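Local coordinates for protein ribonucleotide monophosphatase NagD (Escherichia coli, PDB 2C4N) that hydrolyses ribonucleoside 5'-phosphates to ribonucleosides and phosphate with the help of magnesium, and probably acts on a broad range of other phosphorylated compounds as well, at residues 30-33 and 37-40; 54-57 and 62-65; 180-185 and 213-218; 225-230 and 238-243. One frame throughout, in Å; residues are numbered along the deposited sequence.

Contact 1: 30-33 and 37-40; sequences GIMD and PLVL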
loop_
_atom_site.group_PDB
_atom_site.type_symbol
_atom_site.label_atom_id
_atom_site.label_comp_id
_atom_site.label_asym_id
_atom_site.label_seq_id
_atom_site.Cartn_x
_atom_site.Cartn_y
_atom_site.Cartn_z
ATOM N N GLY A 30 -21.804 18.543 -34.116
ATOM C CA GLY A 30 -21.522 19.964 -34.022
ATOM C C GLY A 30 -20.029 20.225 -34.076
ATOM O O GLY A 30 -19.571 21.164 -34.731
ATOM N N ILE A 31 -19.260 19.387 -33.386
ATOM C CA ILE A 31 -17.810 19.525 -33.369
ATOM C C ILE A 31 -17.212 19.263 -34.745
ATOM O O ILE A 31 -16.372 20.026 -35.219
ATOM C CB ILE A 31 -17.175 18.551 -32.354
ATOM C CG1 ILE A 31 -17.621 18.928 -30.939
ATOM C CG2 ILE A 31 -15.654 18.580 -32.469
ATOM C CD1 ILE A 31 -17.230 17.917 -29.883
ATOM N N MET A 32 -17.643 18.183 -35.386
ATOM C CA MET A 32 -17.121 17.839 -36.700
ATOM C C MET A 32 -17.523 18.872 -37.750
ATOM O O MET A 32 -16.730 19.197 -38.637
ATOM C CB MET A 32 -17.577 16.428 -37.096
ATOM C CG MET A 32 -17.074 15.360 -36.121
ATOM S SD MET A 32 -17.180 13.651 -36.685
ATOM C CE MET A 32 -18.840 13.250 -36.284
ATOM N N ASP A 33 -18.740 19.402 -37.638
ATOM C CA ASP A 33 -19.216 20.424 -38.567
ATOM C C ASP A 33 -18.307 21.651 -38.523
ATOM O O ASP A 33 -18.062 22.287 -39.548
ATOM C CB ASP A 33 -20.645 20.850 -38.217
ATOM C CG ASP A 33 -21.689 19.894 -38.746
ATOM O OD1 ASP A 33 -21.322 18.935 -39.458
ATOM O OD2 ASP A 33 -22.883 20.108 -38.453
ATOM N N PRO A 37 -10.562 19.038 -34.876
ATOM C CA PRO A 37 -10.082 17.655 -34.773
ATOM C C PRO A 37 -10.732 17.006 -33.553
ATOM O O PRO A 37 -10.873 17.640 -32.506
ATOM C CB PRO A 37 -8.572 17.828 -34.633
ATOM C CG PRO A 37 -8.319 19.047 -35.486
ATOM C CD PRO A 37 -9.439 19.973 -35.063
ATOM N N LEU A 38 -11.140 15.752 -33.698
ATOM C CA LEU A 38 -11.815 15.041 -32.623
ATOM C C LEU A 38 -11.266 13.647 -32.362
ATOM O O LEU A 38 -10.992 12.887 -33.291
ATOM C CB LEU A 38 -13.306 14.921 -32.947
ATOM C CG LEU A 38 -14.197 14.111 -31.998
ATOM C CD1 LEU A 38 -14.367 14.877 -30.694
ATOM C CD2 LEU A 38 -15.557 13.866 -32.650
ATOM N N VAL A 39 -11.110 13.321 -31.085
ATOM C CA VAL A 39 -10.645 12.003 -30.684
ATOM C C VAL A 39 -11.608 11.480 -29.627
ATOM O O VAL A 39 -11.881 12.167 -28.637
ATOM C CB VAL A 39 -9.222 12.053 -30.083
ATOM C CG1 VAL A 39 -8.890 10.733 -29.414
ATOM C CG2 VAL A 39 -8.206 12.349 -31.177
ATOM N N LEU A 40 -12.145 10.287 -29.858
ATOM C CA LEU A 40 -13.046 9.658 -28.904
ATOM C C LEU A 40 -12.174 8.641 -28.184
ATOM O O LEU A 40 -11.747 7.639 -28.754
ATOM C CB LEU A 40 -14.219 8.991 -29.626
ATOM C CG LEU A 40 -15.083 9.973 -30.431
ATOM C CD1 LEU A 40 -16.339 9.256 -30.920
ATOM C CD2 LEU A 40 -15.460 11.180 -29.565
#

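Contact 2: 54-57 and 62-65; sequences NRFA and DVPD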
loop_
_atom_site.group_PDB
_atom_site.type_symbol
_atom_site.label_atom_id
_atom_site.label_comp_id
_atom_site.label_asym_id
_atom_site.label_seq_id
_atom_site.Cartn_x
_atom_site.Cartn_y
_atom_site.Cartn_z
ATOM N N ASN A 54 -19.140 0.713 -35.152
ATOM C CA ASN A 54 -20.324 -0.089 -35.238
ATOM C C ASN A 54 -21.217 -0.015 -33.994
ATOM O O ASN A 54 -22.397 0.069 -34.085
ATOM C CB ASN A 54 -20.002 -1.516 -35.575
ATOM C CG ASN A 54 -19.439 -1.669 -36.949
ATOM O OD1 ASN A 54 -19.492 -0.760 -37.711
ATOM N ND2 ASN A 54 -18.910 -2.821 -37.243
ATOM N N ARG A 55 -20.572 -0.039 -32.840
ATOM C CA ARG A 55 -21.281 0.081 -31.567
ATOM C C ARG A 55 -22.021 1.417 -31.517
ATOM O O ARG A 55 -23.182 1.482 -31.110
ATOM C CB ARG A 55 -20.281 -0.016 -30.412
ATOM C CG ARG A 55 -20.855 0.284 -29.036
ATOM C CD ARG A 55 -19.740 0.292 -27.997
ATOM N NE ARG A 55 -20.164 0.840 -26.710
ATOM C CZ ARG A 55 -19.318 1.236 -25.765
ATOM N NH1 ARG A 55 -18.010 1.140 -25.969
ATOM N NH2 ARG A 55 -19.771 1.739 -24.626
ATOM N N PHE A 56 -21.344 2.484 -31.935
ATOM C CA PHE A 56 -21.938 3.820 -31.948
ATOM C C PHE A 56 -23.088 3.902 -32.952
ATOM O O PHE A 56 -24.149 4.453 -32.656
ATOM C CB PHE A 56 -20.884 4.871 -32.307
ATOM C CG PHE A 56 -20.182 5.473 -31.112
ATOM C CD1 PHE A 56 -19.519 4.667 -30.192
ATOM C CD2 PHE A 56 -20.184 6.850 -30.916
ATOM C CE1 PHE A 56 -18.863 5.227 -29.084
ATOM C CE2 PHE A 56 -19.535 7.421 -29.817
ATOM C CZ PHE A 56 -18.872 6.603 -28.898
ATOM N N ALA A 57 -22.865 3.354 -34.140
ATOM C CA ALA A 57 -23.880 3.370 -35.189
ATOM C C ALA A 57 -25.111 2.572 -34.763
ATOM O O ALA A 57 -26.242 2.967 -35.041
ATOM C CB ALA A 57 -23.301 2.809 -36.482
ATOM N N ASP A 62 -23.460 8.303 -35.603
ATOM C CA ASP A 62 -22.559 8.042 -36.719
ATOM C C ASP A 62 -21.274 8.863 -36.732
ATOM O O ASP A 62 -21.309 10.087 -36.832
ATOM C CB ASP A 62 -23.288 8.256 -38.048
ATOM C CG ASP A 62 -24.495 7.358 -38.205
ATOM O OD1 ASP A 62 -24.451 6.206 -37.726
ATOM O OD2 ASP A 62 -25.488 7.799 -38.821
ATOM N N VAL A 63 -20.141 8.173 -36.631
ATOM C CA VAL A 63 -18.827 8.808 -36.653
ATOM C C VAL A 63 -17.852 7.891 -37.385
ATOM O O VAL A 63 -18.089 6.693 -37.508
ATOM C CB VAL A 63 -18.287 9.076 -35.224
ATOM C CG1 VAL A 63 -19.152 10.107 -34.520
ATOM C CG2 VAL A 63 -18.256 7.782 -34.427
ATOM N N PRO A 64 -16.749 8.451 -37.898
ATOM C CA PRO A 64 -15.720 7.699 -38.625
ATOM C C PRO A 64 -14.907 6.794 -37.696
ATOM O O PRO A 64 -14.781 7.078 -36.502
ATOM C CB PRO A 64 -14.851 8.802 -39.229
ATOM C CG PRO A 64 -15.764 10.001 -39.274
ATOM C CD PRO A 64 -16.499 9.898 -37.980
ATOM N N ASP A 65 -14.368 5.708 -38.244
ATOM C CA ASP A 65 -13.528 4.767 -37.487
ATOM C C ASP A 65 -12.311 5.494 -36.936
ATOM O O ASP A 65 -11.822 5.211 -35.839
ATOM C CB ASP A 65 -12.986 3.670 -38.408
ATOM C CG ASP A 65 -14.020 2.645 -38.784
ATOM O OD1 ASP A 65 -15.228 2.933 -38.656
ATOM O OD2 ASP A 65 -13.613 1.550 -39.227
HETATM O O HOH W 1 -26.701 4.323 -37.356
#

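Contact 3: 180-185 and 213-218; sequences WIIRAA and AGLETI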
loop_
_atom_site.group_PDB
_atom_site.type_symbol
_atom_site.label_atom_id
_atom_site.label_comp_id
_atom_site.label_asym_id
_atom_site.label_seq_id
_atom_site.Cartn_x
_atom_site.Cartn_y
_atom_site.Cartn_z
ATOM N N TRP A 180 0.444 10.707 -20.370
ATOM C CA TRP A 180 1.003 10.337 -21.667
ATOM C C TRP A 180 -0.036 10.025 -22.744
ATOM O O TRP A 180 0.124 10.432 -23.894
ATOM C CB TRP A 180 1.947 9.141 -21.540
ATOM C CG TRP A 180 2.670 8.886 -22.824
ATOM C CD1 TRP A 180 3.814 9.493 -23.254
ATOM C CD2 TRP A 180 2.239 8.037 -23.893
ATOM N NE1 TRP A 180 4.122 9.078 -24.528
ATOM C CE2 TRP A 180 3.170 8.184 -24.945
ATOM C CE3 TRP A 180 1.153 7.169 -24.066
ATOM C CZ2 TRP A 180 3.047 7.497 -26.157
ATOM C CZ3 TRP A 180 1.030 6.486 -25.271
ATOM C CH2 TRP A 180 1.974 6.654 -26.300
ATOM N N ILE A 181 -1.099 9.308 -22.388
ATOM C CA ILE A 181 -2.106 8.981 -23.390
ATOM C C ILE A 181 -2.774 10.235 -23.951
ATOM O O ILE A 181 -3.239 10.237 -25.086
ATOM C CB ILE A 181 -3.177 8.010 -22.842
ATOM C CG1 ILE A 181 -3.992 7.446 -24.012
ATOM C CG2 ILE A 181 -4.090 8.725 -21.858
ATOM C CD1 ILE A 181 -4.859 6.269 -23.649
ATOM N N ILE A 182 -2.817 11.302 -23.157
ATOM C CA ILE A 182 -3.397 12.559 -23.616
ATOM C C ILE A 182 -2.426 13.151 -24.642
ATOM O O ILE A 182 -2.838 13.708 -25.661
ATOM C CB ILE A 182 -3.593 13.553 -22.441
ATOM C CG1 ILE A 182 -4.529 12.946 -21.384
ATOM C CG2 ILE A 182 -4.158 14.867 -22.955
ATOM C CD1 ILE A 182 -5.885 12.511 -21.922
ATOM N N ARG A 183 -1.132 13.022 -24.364
ATOM C CA ARG A 183 -0.101 13.506 -25.278
ATOM C C ARG A 183 -0.225 12.754 -26.597
ATOM O O ARG A 183 -0.143 13.347 -27.675
ATOM C CB ARG A 183 1.295 13.278 -24.682
ATOM C CG ARG A 183 1.942 14.542 -24.136
ATOM C CD ARG A 183 2.078 15.574 -25.243
ATOM N NE ARG A 183 1.856 16.933 -24.758
ATOM C CZ ARG A 183 1.678 17.984 -25.550
ATOM N NH1 ARG A 183 1.699 17.833 -26.864
ATOM N NH2 ARG A 183 1.474 19.180 -25.025
ATOM N N ALA A 184 -0.425 11.444 -26.501
ATOM C CA ALA A 184 -0.572 10.598 -27.683
ATOM C C ALA A 184 -1.795 11.021 -28.486
ATOM O O ALA A 184 -1.770 11.040 -29.713
ATOM C CB ALA A 184 -0.699 9.136 -27.261
ATOM N N ALA A 185 -2.871 11.358 -27.786
ATOM C CA ALA A 185 -4.101 11.789 -28.440
ATOM C C ALA A 185 -3.880 13.117 -29.159
ATOM O O ALA A 185 -4.365 13.316 -30.276
ATOM C CB ALA A 185 -5.227 11.916 -27.413
ATOM N N ALA A 213 -1.830 17.296 -18.189
ATOM C CA ALA A 213 -1.355 17.462 -19.563
ATOM C C ALA A 213 -1.473 18.911 -20.039
ATOM O O ALA A 213 -1.027 19.250 -21.134
ATOM C CB ALA A 213 -2.143 16.546 -20.496
ATOM N N GLY A 214 -2.087 19.758 -19.220
ATOM C CA GLY A 214 -2.233 21.157 -19.574
ATOM C C GLY A 214 -3.481 21.485 -20.371
ATOM O O GLY A 214 -3.567 22.543 -20.990
ATOM N N LEU A 215 -4.462 20.591 -20.357
ATOM C CA LEU A 215 -5.695 20.832 -21.103
ATOM C C LEU A 215 -6.805 21.461 -20.282
ATOM O O LEU A 215 -6.841 21.337 -19.052
ATOM C CB LEU A 215 -6.245 19.522 -21.678
ATOM C CG LEU A 215 -5.718 18.911 -22.983
ATOM C CD1 LEU A 215 -4.263 18.532 -22.838
ATOM C CD2 LEU A 215 -6.560 17.694 -23.325
ATOM N N GLU A 216 -7.716 22.139 -20.974
ATOM C CA GLU A 216 -8.886 22.699 -20.321
ATOM C C GLU A 216 -9.739 21.449 -20.149
ATOM O O GLU A 216 -9.707 20.557 -21.000
ATOM C CB GLU A 216 -9.597 23.713 -21.227
ATOM C CG GLU A 216 -9.015 25.116 -21.179
ATOM C CD GLU A 216 -9.842 26.122 -21.958
ATOM O OE1 GLU A 216 -10.840 25.720 -22.599
ATOM O OE2 GLU A 216 -9.486 27.320 -21.928
ATOM N N THR A 217 -10.496 21.372 -19.064
ATOM C CA THR A 217 -11.305 20.188 -18.816
ATOM C C THR A 217 -12.780 20.470 -18.588
ATOM O O THR A 217 -13.148 21.493 -18.012
ATOM C CB THR A 217 -10.778 19.432 -17.580
ATOM O OG1 THR A 217 -10.817 20.310 -16.447
ATOM C CG2 THR A 217 -9.335 18.973 -17.800
ATOM N N ILE A 218 -13.618 19.546 -19.043
ATOM C CA ILE A 218 -15.057 19.651 -18.853
ATOM C C ILE A 218 -15.537 18.351 -18.240
ATOM O O ILE A 218 -15.362 17.278 -18.817
ATOM C CB ILE A 218 -15.828 19.852 -20.179
ATOM C CG1 ILE A 218 -15.419 21.175 -20.829
ATOM C CG2 ILE A 218 -17.335 19.857 -19.905
ATOM C CD1 ILE A 218 -16.131 21.452 -22.147
HETATM O O HOH W 2 0.806 17.383 -22.356
#

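Contact 4: 225-230 and 238-243; sequences SSLDDI and SWIYPS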
loop_
_atom_site.group_PDB
_atom_site.type_symbol
_atom_site.label_atom_id
_atom_site.label_comp_id
_atom_site.label_asym_id
_atom_site.label_seq_id
_atom_site.Cartn_x
_atom_site.Cartn_y
_atom_site.Cartn_z
ATOM N N SER A 225 -18.296 10.265 -11.755
ATOM C CA SER A 225 -18.210 11.361 -10.795
ATOM C C SER A 225 -19.488 12.169 -10.611
ATOM O O SER A 225 -20.286 12.333 -11.539
ATOM C CB SER A 225 -17.072 12.307 -11.188
ATOM O OG SER A 225 -15.815 11.668 -11.060
ATOM N N SER A 226 -19.668 12.677 -9.394
ATOM C CA SER A 226 -20.824 13.499 -9.067
ATOM C C SER A 226 -20.334 14.892 -8.686
ATOM O O SER A 226 -19.169 15.083 -8.322
ATOM C CB SER A 226 -21.614 12.882 -7.916
ATOM O OG SER A 226 -20.830 12.850 -6.744
ATOM N N LEU A 227 -21.230 15.864 -8.759
ATOM C CA LEU A 227 -20.877 17.244 -8.472
ATOM C C LEU A 227 -20.189 17.501 -7.135
ATOM O O LEU A 227 -19.220 18.263 -7.075
ATOM C CB LEU A 227 -22.121 18.127 -8.594
ATOM C CG LEU A 227 -21.872 19.635 -8.467
ATOM C CD1 LEU A 227 -20.850 20.057 -9.509
ATOM C CD2 LEU A 227 -23.176 20.405 -8.638
ATOM N N ASP A 228 -20.669 16.874 -6.066
ATOM C CA ASP A 228 -20.058 17.107 -4.765
ATOM C C ASP A 228 -18.633 16.573 -4.663
ATOM O O ASP A 228 -17.910 16.909 -3.725
ATOM C CB ASP A 228 -20.919 16.529 -3.632
ATOM C CG ASP A 228 -21.126 15.034 -3.747
ATOM O OD1 ASP A 228 -20.261 14.340 -4.324
ATOM O OD2 ASP A 228 -22.158 14.548 -3.241
ATOM N N ASP A 229 -18.222 15.756 -5.629
ATOM C CA ASP A 229 -16.869 15.202 -5.613
ATOM C C ASP A 229 -15.788 16.255 -5.873
ATOM O O ASP A 229 -14.614 16.012 -5.603
ATOM C CB ASP A 229 -16.715 14.079 -6.654
ATOM C CG ASP A 229 -17.466 12.814 -6.280
ATOM O OD1 ASP A 229 -17.596 12.530 -5.072
ATOM O OD2 ASP A 229 -17.911 12.088 -7.197
ATOM N N ILE A 230 -16.174 17.422 -6.386
ATOM C CA ILE A 230 -15.194 18.463 -6.687
ATOM C C ILE A 230 -14.850 19.380 -5.512
ATOM O O ILE A 230 -13.829 20.069 -5.536
ATOM C CB ILE A 230 -15.655 19.372 -7.860
ATOM C CG1 ILE A 230 -16.766 20.316 -7.389
ATOM C CG2 ILE A 230 -16.145 18.520 -9.028
ATOM C CD1 ILE A 230 -16.943 21.557 -8.270
ATOM N N SER A 238 -12.570 22.873 -15.563
ATOM C CA SER A 238 -12.735 24.214 -16.101
ATOM C C SER A 238 -14.239 24.507 -16.144
ATOM O O SER A 238 -14.678 25.623 -15.858
ATOM C CB SER A 238 -12.144 24.286 -17.509
ATOM O OG SER A 238 -10.797 23.842 -17.514
ATOM N N TRP A 239 -15.014 23.484 -16.499
ATOM C CA TRP A 239 -16.475 23.572 -16.585
ATOM C C TRP A 239 -17.104 22.253 -16.140
ATOM O O TRP A 239 -16.452 21.204 -16.167
ATOM C CB TRP A 239 -16.920 23.834 -18.024
ATOM C CG TRP A 239 -16.472 25.126 -18.609
ATOM C CD1 TRP A 239 -17.012 26.360 -18.394
ATOM C CD2 TRP A 239 -15.405 25.309 -19.545
ATOM N NE1 TRP A 239 -16.349 27.303 -19.145
ATOM C CE2 TRP A 239 -15.358 26.683 -19.861
ATOM C CE3 TRP A 239 -14.482 24.441 -20.147
ATOM C CZ2 TRP A 239 -14.423 27.214 -20.761
ATOM C CZ3 TRP A 239 -13.553 24.969 -21.042
ATOM C CH2 TRP A 239 -13.533 26.342 -21.338
ATOM N N ILE A 240 -18.376 22.314 -15.752
ATOM C CA ILE A 240 -19.119 21.132 -15.325
ATOM C C ILE A 240 -20.547 21.202 -15.866
ATOM O O ILE A 240 -21.221 22.218 -15.713
ATOM C CB ILE A 240 -19.210 21.028 -13.789
ATOM C CG1 ILE A 240 -17.811 21.058 -13.170
ATOM C CG2 ILE A 240 -19.931 19.736 -13.402
ATOM C CD1 ILE A 240 -17.815 21.083 -11.658
ATOM N N TYR A 241 -20.999 20.130 -16.509
ATOM C CA TYR A 241 -22.361 20.081 -17.040
ATOM C C TYR A 241 -22.991 18.734 -16.730
ATOM O O TYR A 241 -22.288 17.747 -16.505
ATOM C CB TYR A 241 -22.379 20.292 -18.560
ATOM C CG TYR A 241 -21.901 21.653 -19.002
ATOM C CD1 TYR A 241 -20.586 21.850 -19.414
ATOM C CD2 TYR A 241 -22.756 22.754 -18.975
ATOM C CE1 TYR A 241 -20.131 23.106 -19.787
ATOM C CE2 TYR A 241 -22.313 24.014 -19.345
ATOM C CZ TYR A 241 -20.997 24.187 -19.748
ATOM O OH TYR A 241 -20.544 25.439 -20.096
ATOM N N PRO A 242 -24.332 18.677 -16.701
ATOM C CA PRO A 242 -25.020 17.417 -16.420
ATOM C C PRO A 242 -24.623 16.382 -17.476
ATOM O O PRO A 242 -24.386 15.220 -17.157
ATOM C CB PRO A 242 -26.495 17.800 -16.512
ATOM C CG PRO A 242 -26.495 19.231 -16.065
ATOM C CD PRO A 242 -25.293 19.792 -16.787
ATOM N N SER A 243 -24.537 16.822 -18.730
ATOM C CA SER A 243 -24.170 15.934 -19.835
ATOM C C SER A 243 -23.662 16.754 -21.008
ATOM O O SER A 243 -23.674 17.979 -20.959
ATOM C CB SER A 243 -25.381 15.110 -20.285
ATOM O OG SER A 243 -26.312 15.927 -20.973
#

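Contact 1: 30-33 and 37-40
The end of helix 24-33 faces the start of strand 38-42 most closely at M32 and L38, whose CA atoms stand 7.3 Å apart; three residues join the two segments. That separation is too wide for backbone contact, and apolar side chains bridge it. L38 is the central piece: it sends its CB toward the helix and divides its two methyl branches between successive helical residues. One branch goes to I31, with L38 CD1 lying 4.3 Å from I31 CD1. The other goes to M32, where L38 CD2 comes to 4.1 Å from M32 CG, the two side chains crossing at a slant.

With chi1 of L38 at 175° the branch point is carried out from the strand, and chi2 (71°) then sets one methyl by I31 and the other by M32. M32 touches L38 with the inner part of its chain; beyond CG the chain bends at the thioether (chi3 -84°), and its outer part packs on V63. I31 and L38 also share V6 of strand 5-9, which extends the apolar layer onto the adjoining strand. I31 and L38 are buried, whereas M32 lies nearer the surface.

Helix 24-33 is the helix in the connection between the parallel neighbours 5-9 and 38-42, and L38 packs against the last turn of that helix. This is the packing of a beta-alpha-beta crossover, here in the Rossmann-like core of a HAD-superfamily phosphatase, whose first strand ends at the magnesium ligand D9.

Contact 2: 54-57 and 62-65
D62, the first residue of 62-65, comes nearest to helix 49-58 at A57, with their CA atoms 5.1 Å apart. The D62 side chain leaves its backbone away from the helix, but with CG set opposite the carbonyl carbon (chi1 -59°) the carboxylate comes alongside A57, and D62 OD1 lies 3.8 Å from A57 CB. The same oxygen accepts a hydrogen bond of 3.0 Å from water 1, and that water donates a second one, of 2.7 Å, to A57 O. One water thus ties the carboxylate to a carbonyl near the end of the helix, at an exposed site.

V63 follows and changes the character of the contact from polar to apolar. Its CG2 methyl approaches the F56 ring obliquely, 4.1 Å from F56 CD2, while F56 directs its CB from the helix toward the loop. The ring is gripped from other quarters too, since F68 meets it edge to face and L14 and M15 also touch it. P64 continues the chain by packing on M32 of helix 24-33.

The residue just before F56 has a different task. R55 forms a salt bridge through NH2 to D11 OD1, consistent with its probable part in orienting that aspartate for proton transfer. F56 therefore packs one residue along from a side chain that reaches the magnesium ligand D11. The loop 62-65 runs from helix 49-58 toward strand 68-70, with V63 fitting between F56 on one helix and L28 and M32 on helix 24-33.

Contact 3: 180-185 and 213-218
I182 meets A213 and L215 through one methyl group. I182 CG2 lies 3.6 Å from A213 CB and 3.7 Å from L215 CD1, with L215 CD2 at the same 3.7 Å, so the forked end of the leucine straddles the methyl. I182 turns CG2 opposite its backbone N, with CG1 opposite the carbonyl carbon (chi1 -60°), and this aims the short branch across the gap. Next to these three side chains a water makes a polar bridge: it accepts from R183 NE at 2.7 Å and donates to A213 O at 2.9 Å.

The fold is the Rossmann-like one of the HAD superfamily, and the contact joins helix 180-189 to the turn between helix 203-212 and strand 216-220. That turn is a Schellman motif, in which G214 adopts a positive phi of 89°.

Farther out, I182 and L215 both rest on I7 of strand 5-9, while I182 also touches I198 and L215 touches T196, both on strand 196-200. On another side of helix 180-189, A184 CB sits over one face of the W180 ring, toward its rim, and the ring also stacks with F211 of a second subunit in the crystal assembly.

Contact 4: 225-230 and 238-243
I240, on the edge strand 239-241, makes a small apolar surface contact with L227 and I230 of the loop that leads into this strand from strand 216-220. The terminal methyl of I240 is the focus. I240 CD1 and I230 CD1 reach toward each other tip to tip at 3.5 Å, and L227 CD1 comes in obliquely, 3.9 Å from I240 CD1. The other methyl of the isoleucine takes part as well, I240 CG2 lying 4.0 Å from L227 CD1. L227 extends CG on the far side of its CA-CB bond from N (chi1 -174°), which swings the branched end over to the strand.

The 3-10 turn of 227-229, which carries L227 and leads into I230, is braced by its own residues. S226 N donates an almost straight bond to D229 OD2 (2.9 Å, 172°), reaching the oxygen from above the carboxylate plane, and S226 OG bonds to D228 OD1. On the helix 203-212 side, S225 OG accepts from L203 N, and I230 packs on the L203 side chain. The loop thus links an outermost strand of the six-stranded parallel sheet to helix 203-212, near L203, a probable substrate-binding residue, in the Rossmann-like core of a HAD-superfamily phosphatase.

Contacts 1, 3 and 4 reach the same six-stranded parallel sheet, and contact 2 joins this set through contact 1 alone. Contacts 1 and 2 are continuous: M32 CE lies 3.6 Å from V63 CG1, and L40 CD1 lies 3.8 Å from F56 CE2. Contacts 3 and 4 meet along neighbouring strands, where T217 N and S238 OG, 2.9 Å apart, probably hydrogen-bond. Contact 1 barely brushes contact 3, while contacts 2 and 4 are about 27 Å apart between centres. The magnesium ion, held by D9, D11 and D201, lies about 11 Å from the F56 side chain and about 12 Å from that of I182, so the packing stays off the metal, although R55 of contact 2 salt-bridges D11.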